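Local coordinates for protein thiamine pyrophosphokinase (Candida albicans, PDB 2G9Z) that probably transfers a pyrophosphate group from ATP to thiamine, making the cofactor thiamine pyrophosphate in a magnesium-dependent reaction, at residues S18-S30 with L296-Q310. Sequence-based numbering, arbitrary orientation.
Sequences SELIEQVIEQPDS and LKYDMRNWKTEMLGQ. With VNP (3-[(4-amino-2-methylpyrimidin-5-yl)methyl]-5-(2-{[hydroxy(phosphonoamino)phosphoryl]oxy}ethyl)-4-methyl-1,3-thiazol-3-I um), chain N.
Val24, paired with Met300 in the ribbon of strands 23-26 and 298-301, reaches Trp303 just beyond it: the CG2 methyl of Val24 comes obliquely to the indole, 3.5 Å from Trp303 NE1, while its CG1 approaches Tyr298 CB. With CG1 anti to the backbone N (chi1 173°), the valine spreads its two methyls toward these two aromatic residues. The methyl carbon CM2 of the bound thiamine analogue lies over one face of the Trp303 ring and is also touched by Met300 CG and Val24 CG2. Tyr298 lays a ring face against the ligand, its CD2 3.5 Å from the bridging carbon C7A, and the CG of Glu26 reaches the same ring obliquely. Tyr298 OH and Glu26 OE2 are hydrogen-bonded to Gln151 and Tyr152 of the second subunit, respectively.

The face that carries Gln23, Ile25, Asp299 and Arg301 is more polar. From just past the strand, Gln27, bent at chi2 (-78°), brings NE2 to the anti lone pair of Asp299 OD2 at 2.7 Å, with the acceptor close to the amide plane; Gly295 N also donates to this oxygen. Ile25 sets CD1 over one face of the Arg301 guanidinium, 3.4 Å from NH1, and Arg301 NE is held by Ser293 O. Beyond the strand end, Lys297 NZ donates in the carbonyl plane to Gln27 O and forms a salt bridge with Asp29 OD1 (2.6 Å), coming from above the carboxylate plane. At the other end the extended Glu22 accepts Lys304 N on OE1, again from above its plane (2.9 Å).

Backbone bonds, including Ile25 N to Asp299 O (2.7 Å), make a two-stranded antiparallel ribbon, by which the N-terminal strand adds Val24 to the Tyr298, Met300 and Trp303 side of the thiamine pocket, in the vitamin B1 binding domain at the subunit interface.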
loop_
_atom_site.group_PDB
_atom_site.type_symbol
_atom_site.label_atom_id
_atom_site.label_comp_id
_atom_site.label_asym_id
_atom_site.label_seq_id
_atom_site.Cartn_x
_atom_site.Cartn_y
_atom_site.Cartn_z
ATOM N N SER A 18 -23.070 -16.084 6.022
ATOM C CA SER A 18 -24.337 -16.840 6.227
ATOM C C SER A 18 -24.868 -17.359 4.897
ATOM O O SER A 18 -24.106 -17.596 3.958
ATOM C CB SER A 18 -25.393 -15.941 6.874
ATOM O OG SER A 18 -25.820 -14.931 5.975
ATOM N N GLU A 19 -26.186 -17.527 4.830
ATOM C CA GLU A 19 -26.851 -18.013 3.629
ATOM C C GLU A 19 -27.431 -16.835 2.847
ATOM O O GLU A 19 -27.870 -16.988 1.708
ATOM C CB GLU A 19 -27.967 -18.992 4.015
ATOM C CG GLU A 19 -28.637 -19.690 2.834
ATOM C CD GLU A 19 -29.612 -20.777 3.269
ATOM O OE1 GLU A 19 -30.575 -20.458 3.999
ATOM O OE2 GLU A 19 -29.413 -21.949 2.880
ATOM N N LEU A 20 -27.420 -15.658 3.461
ATOM C CA LEU A 20 -27.950 -14.464 2.814
ATOM C C LEU A 20 -27.191 -14.152 1.532
ATOM O O LEU A 20 -25.972 -14.313 1.462
ATOM C CB LEU A 20 -27.878 -13.266 3.762
ATOM C CG LEU A 20 -28.661 -13.387 5.070
ATOM C CD1 LEU A 20 -28.476 -12.120 5.884
ATOM C CD2 LEU A 20 -30.142 -13.625 4.777
ATOM N N ILE A 21 -27.921 -13.707 0.515
ATOM C CA ILE A 21 -27.315 -13.375 -0.766
ATOM C C ILE A 21 -26.370 -12.188 -0.617
ATOM O O ILE A 21 -26.694 -11.204 0.050
ATOM C CB ILE A 21 -28.386 -12.999 -1.810
ATOM C CG1 ILE A 21 -29.402 -14.134 -1.953
ATOM C CG2 ILE A 21 -27.727 -12.720 -3.155
ATOM C CD1 ILE A 21 -30.661 -13.729 -2.693
ATOM N N GLU A 22 -25.195 -12.291 -1.230
ATOM C CA GLU A 22 -24.226 -11.204 -1.195
ATOM C C GLU A 22 -24.628 -10.283 -2.337
ATOM O O GLU A 22 -24.375 -10.575 -3.504
ATOM C CB GLU A 22 -22.810 -11.743 -1.409
ATOM C CG GLU A 22 -22.357 -12.681 -0.310
ATOM C CD GLU A 22 -20.904 -13.087 -0.447
ATOM O OE1 GLU A 22 -20.047 -12.188 -0.576
ATOM O OE2 GLU A 22 -20.622 -14.302 -0.416
ATOM N N GLN A 23 -25.263 -9.169 -1.992
ATOM C CA GLN A 23 -25.752 -8.228 -2.985
ATOM C C GLN A 23 -24.916 -6.972 -3.204
ATOM O O GLN A 23 -24.266 -6.470 -2.290
ATOM C CB GLN A 23 -27.186 -7.811 -2.613
ATOM C CG GLN A 23 -28.197 -8.951 -2.668
ATOM C CD GLN A 23 -29.538 -8.603 -2.030
ATOM O OE1 GLN A 23 -30.589 -9.046 -2.494
ATOM N NE2 GLN A 23 -29.502 -7.830 -0.950
ATOM N N VAL A 24 -24.947 -6.487 -4.442
ATOM C CA VAL A 24 -24.275 -5.254 -4.834
ATOM C C VAL A 24 -25.345 -4.466 -5.585
ATOM O O VAL A 24 -25.865 -4.920 -6.607
ATOM C CB VAL A 24 -23.066 -5.497 -5.772
ATOM C CG1 VAL A 24 -22.527 -4.156 -6.273
ATOM C CG2 VAL A 24 -21.966 -6.249 -5.022
ATOM N N ILE A 25 -25.678 -3.292 -5.067
ATOM C CA ILE A 25 -26.709 -2.459 -5.666
ATOM C C ILE A 25 -26.135 -1.224 -6.342
ATOM O O ILE A 25 -25.505 -0.393 -5.691
ATOM C CB ILE A 25 -27.712 -1.983 -4.594
ATOM C CG1 ILE A 25 -28.296 -3.187 -3.855
ATOM C CG2 ILE A 25 -28.818 -1.150 -5.241
ATOM C CD1 ILE A 25 -29.044 -2.814 -2.592
ATOM N N GLU A 26 -26.347 -1.103 -7.646
ATOM C CA GLU A 26 -25.865 0.067 -8.359
ATOM C C GLU A 26 -26.818 1.207 -8.025
ATOM O O GLU A 26 -28.004 1.160 -8.355
ATOM C CB GLU A 26 -25.824 -0.203 -9.864
ATOM C CG GLU A 26 -24.611 -1.022 -10.285
ATOM C CD GLU A 26 -24.669 -1.475 -11.729
ATOM O OE1 GLU A 26 -25.284 -0.764 -12.549
ATOM O OE2 GLU A 26 -24.082 -2.534 -12.050
ATOM N N GLN A 27 -26.291 2.223 -7.350
ATOM C CA GLN A 27 -27.083 3.373 -6.938
ATOM C C GLN A 27 -26.917 4.535 -7.897
ATOM O O GLN A 27 -26.065 4.502 -8.780
ATOM C CB GLN A 27 -26.638 3.823 -5.544
ATOM C CG GLN A 27 -26.716 2.738 -4.503
ATOM C CD GLN A 27 -28.130 2.515 -4.017
ATOM O OE1 GLN A 27 -29.091 2.702 -4.761
ATOM N NE2 GLN A 27 -28.263 2.103 -2.767
ATOM N N PRO A 28 -27.765 5.565 -7.762
ATOM C CA PRO A 28 -27.627 6.718 -8.651
ATOM C C PRO A 28 -26.403 7.474 -8.145
ATOM O O PRO A 28 -25.930 7.214 -7.036
ATOM C CB PRO A 28 -28.936 7.484 -8.437
ATOM C CG PRO A 28 -29.343 7.099 -7.070
ATOM C CD PRO A 28 -29.031 5.631 -7.019
ATOM N N ASP A 29 -25.887 8.396 -8.947
ATOM C CA ASP A 29 -24.704 9.154 -8.560
ATOM C C ASP A 29 -24.881 10.010 -7.320
ATOM O O ASP A 29 -23.905 10.389 -6.675
ATOM C CB ASP A 29 -24.241 10.040 -9.712
ATOM C CG ASP A 29 -23.675 9.243 -10.856
ATOM O OD1 ASP A 29 -23.153 8.137 -10.599
ATOM O OD2 ASP A 29 -23.742 9.728 -12.005
ATOM N N SER A 30 -26.123 10.333 -6.991
ATOM C CA SER A 30 -26.372 11.146 -5.819
ATOM C C SER A 30 -27.505 10.572 -4.998
ATOM O O SER A 30 -28.510 10.122 -5.535
ATOM C CB SER A 30 -26.677 12.586 -6.231
ATOM O OG SER A 30 -25.522 13.202 -6.778
ATOM N N LEU A 296 -23.069 4.294 -1.068
ATOM C CA LEU A 296 -21.962 4.107 -1.999
ATOM C C LEU A 296 -22.560 3.803 -3.372
ATOM O O LEU A 296 -23.682 3.300 -3.460
ATOM C CB LEU A 296 -21.060 2.955 -1.546
ATOM C CG LEU A 296 -20.440 3.153 -0.159
ATOM C CD1 LEU A 296 -19.495 1.995 0.150
ATOM C CD2 LEU A 296 -19.692 4.486 -0.111
ATOM N N LYS A 297 -21.820 4.120 -4.431
ATOM C CA LYS A 297 -22.277 3.880 -5.798
ATOM C C LYS A 297 -22.611 2.402 -5.981
ATOM O O LYS A 297 -23.608 2.051 -6.609
ATOM C CB LYS A 297 -21.193 4.305 -6.792
ATOM C CG LYS A 297 -21.559 4.128 -8.269
ATOM C CD LYS A 297 -22.668 5.064 -8.706
ATOM C CE LYS A 297 -23.007 4.856 -10.182
ATOM N NZ LYS A 297 -24.144 5.723 -10.607
ATOM N N TYR A 298 -21.769 1.540 -5.426
ATOM C CA TYR A 298 -21.994 0.104 -5.493
ATOM C C TYR A 298 -22.192 -0.335 -4.045
ATOM O O TYR A 298 -21.260 -0.788 -3.378
ATOM C CB TYR A 298 -20.786 -0.583 -6.133
ATOM C CG TYR A 298 -20.489 -0.032 -7.507
ATOM C CD1 TYR A 298 -21.123 -0.539 -8.642
ATOM C CD2 TYR A 298 -19.627 1.050 -7.666
ATOM C CE1 TYR A 298 -20.903 0.023 -9.899
ATOM C CE2 TYR A 298 -19.406 1.619 -8.913
ATOM C CZ TYR A 298 -20.044 1.106 -10.023
ATOM O OH TYR A 298 -19.829 1.693 -11.250
ATOM N N ASP A 299 -23.417 -0.149 -3.554
ATOM C CA ASP A 299 -23.751 -0.503 -2.185
ATOM C C ASP A 299 -23.764 -2.002 -2.006
ATOM O O ASP A 299 -24.210 -2.746 -2.881
ATOM C CB ASP A 299 -25.112 0.081 -1.770
ATOM C CG ASP A 299 -24.991 1.475 -1.169
ATOM O OD1 ASP A 299 -23.945 1.757 -0.532
ATOM O OD2 ASP A 299 -25.942 2.281 -1.314
ATOM N N MET A 300 -23.281 -2.438 -0.853
ATOM C CA MET A 300 -23.209 -3.855 -0.543
ATOM C C MET A 300 -24.209 -4.237 0.538
ATOM O O MET A 300 -24.536 -3.440 1.417
ATOM C CB MET A 300 -21.786 -4.197 -0.081
ATOM C CG MET A 300 -20.716 -4.024 -1.162
ATOM S SD MET A 300 -19.058 -3.606 -0.511
ATOM C CE MET A 300 -19.267 -1.865 -0.207
ATOM N N ARG A 301 -24.707 -5.461 0.454
ATOM C CA ARG A 301 -25.632 -5.983 1.444
ATOM C C ARG A 301 -25.161 -7.403 1.717
ATOM O O ARG A 301 -25.086 -8.215 0.802
ATOM C CB ARG A 301 -27.075 -5.970 0.914
ATOM C CG ARG A 301 -27.594 -4.563 0.580
ATOM C CD ARG A 301 -27.423 -3.621 1.768
ATOM N NE ARG A 301 -27.337 -2.222 1.360
ATOM C CZ ARG A 301 -28.351 -1.517 0.868
ATOM N NH1 ARG A 301 -29.550 -2.077 0.722
ATOM N NH2 ARG A 301 -28.161 -0.254 0.507
ATOM N N ASN A 302 -24.805 -7.679 2.968
ATOM C CA ASN A 302 -24.328 -9.001 3.364
ATOM C C ASN A 302 -23.228 -9.490 2.422
ATOM O O ASN A 302 -23.138 -10.679 2.113
ATOM C CB ASN A 302 -25.498 -9.984 3.367
ATOM C CG ASN A 302 -26.587 -9.579 4.347
ATOM O OD1 ASN A 302 -26.349 -9.482 5.551
ATOM N ND2 ASN A 302 -27.784 -9.334 3.834
ATOM N N TRP A 303 -22.388 -8.555 1.989
ATOM C CA TRP A 303 -21.295 -8.831 1.064
ATOM C C TRP A 303 -20.024 -9.204 1.828
ATOM O O TRP A 303 -19.481 -8.382 2.575
ATOM C CB TRP A 303 -21.052 -7.587 0.210
ATOM C CG TRP A 303 -20.343 -7.831 -1.075
ATOM C CD1 TRP A 303 -20.854 -8.417 -2.197
ATOM C CD2 TRP A 303 -19.003 -7.444 -1.397
ATOM N NE1 TRP A 303 -19.916 -8.413 -3.201
ATOM C CE2 TRP A 303 -18.769 -7.823 -2.737
ATOM C CE3 TRP A 303 -17.977 -6.810 -0.683
ATOM C CZ2 TRP A 303 -17.549 -7.588 -3.380
ATOM C CZ3 TRP A 303 -16.763 -6.578 -1.321
ATOM C CH2 TRP A 303 -16.561 -6.967 -2.656
ATOM N N LYS A 304 -19.556 -10.436 1.629
ATOM C CA LYS A 304 -18.359 -10.944 2.306
ATOM C C LYS A 304 -17.084 -10.542 1.579
ATOM O O LYS A 304 -16.914 -10.831 0.393
ATOM C CB LYS A 304 -18.405 -12.471 2.400
ATOM C CG LYS A 304 -19.648 -13.026 3.059
ATOM C CD LYS A 304 -19.662 -14.540 3.002
ATOM C CE LYS A 304 -20.982 -15.097 3.505
ATOM N NZ LYS A 304 -21.054 -16.577 3.342
ATOM N N THR A 305 -16.181 -9.892 2.302
ATOM C CA THR A 305 -14.930 -9.443 1.711
ATOM C C THR A 305 -13.693 -9.970 2.437
ATOM O O THR A 305 -13.680 -10.106 3.662
ATOM C CB THR A 305 -14.864 -7.902 1.678
ATOM O OG1 THR A 305 -13.687 -7.494 0.966
ATOM C CG2 THR A 305 -14.831 -7.330 3.098
ATOM N N GLU A 306 -12.656 -10.276 1.667
ATOM C CA GLU A 306 -11.408 -10.766 2.238
ATOM C C GLU A 306 -10.335 -10.827 1.162
ATOM O O GLU A 306 -10.641 -10.882 -0.029
ATOM C CB GLU A 306 -11.609 -12.159 2.859
ATOM C CG GLU A 306 -11.834 -13.291 1.861
ATOM C CD GLU A 306 -12.120 -14.622 2.548
ATOM O OE1 GLU A 306 -11.422 -14.956 3.530
ATOM O OE2 GLU A 306 -13.036 -15.340 2.102
ATOM N N MET A 307 -9.075 -10.781 1.578
ATOM C CA MET A 307 -7.985 -10.877 0.625
ATOM C C MET A 307 -8.052 -12.319 0.132
ATOM O O MET A 307 -8.431 -13.214 0.892
ATOM C CB MET A 307 -6.647 -10.571 1.309
ATOM C CG MET A 307 -6.516 -9.117 1.737
ATOM S SD MET A 307 -6.717 -7.930 0.368
ATOM C CE MET A 307 -5.006 -7.830 -0.257
ATOM N N LEU A 308 -7.703 -12.536 -1.134
ATOM C CA LEU A 308 -7.782 -13.863 -1.747
ATOM C C LEU A 308 -9.239 -14.090 -2.125
ATOM O O LEU A 308 -9.647 -15.201 -2.448
ATOM C CB LEU A 308 -7.336 -14.965 -0.779
ATOM C CG LEU A 308 -5.849 -15.283 -0.646
ATOM C CD1 LEU A 308 -5.378 -16.116 -1.832
ATOM C CD2 LEU A 308 -5.079 -13.988 -0.528
ATOM N N GLY A 309 -10.021 -13.019 -2.069
ATOM C CA GLY A 309 -11.429 -13.101 -2.415
ATOM C C GLY A 309 -11.851 -11.790 -3.044
ATOM O O GLY A 309 -11.059 -11.151 -3.736
ATOM N N GLN A 310 -13.093 -11.379 -2.806
ATOM C CA GLN A 310 -13.581 -10.120 -3.359
ATOM C C GLN A 310 -13.256 -8.950 -2.443
ATOM O O GLN A 310 -13.369 -9.042 -1.219
ATOM C CB GLN A 310 -15.097 -10.181 -3.623
ATOM C CG GLN A 310 -15.881 -11.088 -2.682
ATOM C CD GLN A 310 -17.375 -11.118 -2.997
ATOM O OE1 GLN A 310 -17.780 -11.188 -4.158
ATOM N NE2 GLN A 310 -18.194 -11.077 -1.958
HETATM O O2G VNP N . -12.458 3.845 -12.539
HETATM P PG VNP N . -11.024 3.843 -11.813
HETATM O O3G VNP N . -11.152 4.250 -10.395
HETATM O O1G VNP N . -10.107 4.868 -12.649
HETATM N N3B VNP N . -10.377 2.360 -11.964
HETATM P PB VNP N . -10.763 1.603 -13.348
HETATM O O2B VNP N . -9.928 0.386 -13.465
HETATM O O1B VNP N . -10.690 2.592 -14.444
HETATM O O1 VNP N . -12.305 1.181 -13.152
HETATM C C7 VNP N . -12.774 0.305 -12.119
HETATM C C12 VNP N . -14.026 -0.377 -12.670
HETATM C C11 VNP N . -14.816 -1.269 -11.706
HETATM C C10 VNP N . -15.694 -0.550 -10.679
HETATM C CM4 VNP N . -16.341 0.810 -10.950
HETATM S S1 VNP N . -13.881 -2.385 -10.609
HETATM C C9 VNP N . -15.097 -2.303 -9.354
HETATM N N5 VNP N . -15.831 -1.201 -9.519
HETATM C C7A VNP N . -16.689 -0.658 -8.454
HETATM C C5A VNP N . -17.205 -1.718 -7.476
HETATM C C6A VNP N . -16.828 -1.565 -6.147
HETATM N N1A VNP N . -17.292 -2.371 -5.210
HETATM C C2A VNP N . -18.139 -3.364 -5.513
HETATM C CM2 VNP N . -18.687 -4.257 -4.398
HETATM N N3A VNP N . -18.524 -3.558 -6.782
HETATM C C4A VNP N . -18.078 -2.762 -7.766
HETATM N N4A VNP N . -18.489 -2.985 -9.012
HETATM O O HOH W 1 -24.017 -13.280 2.929
#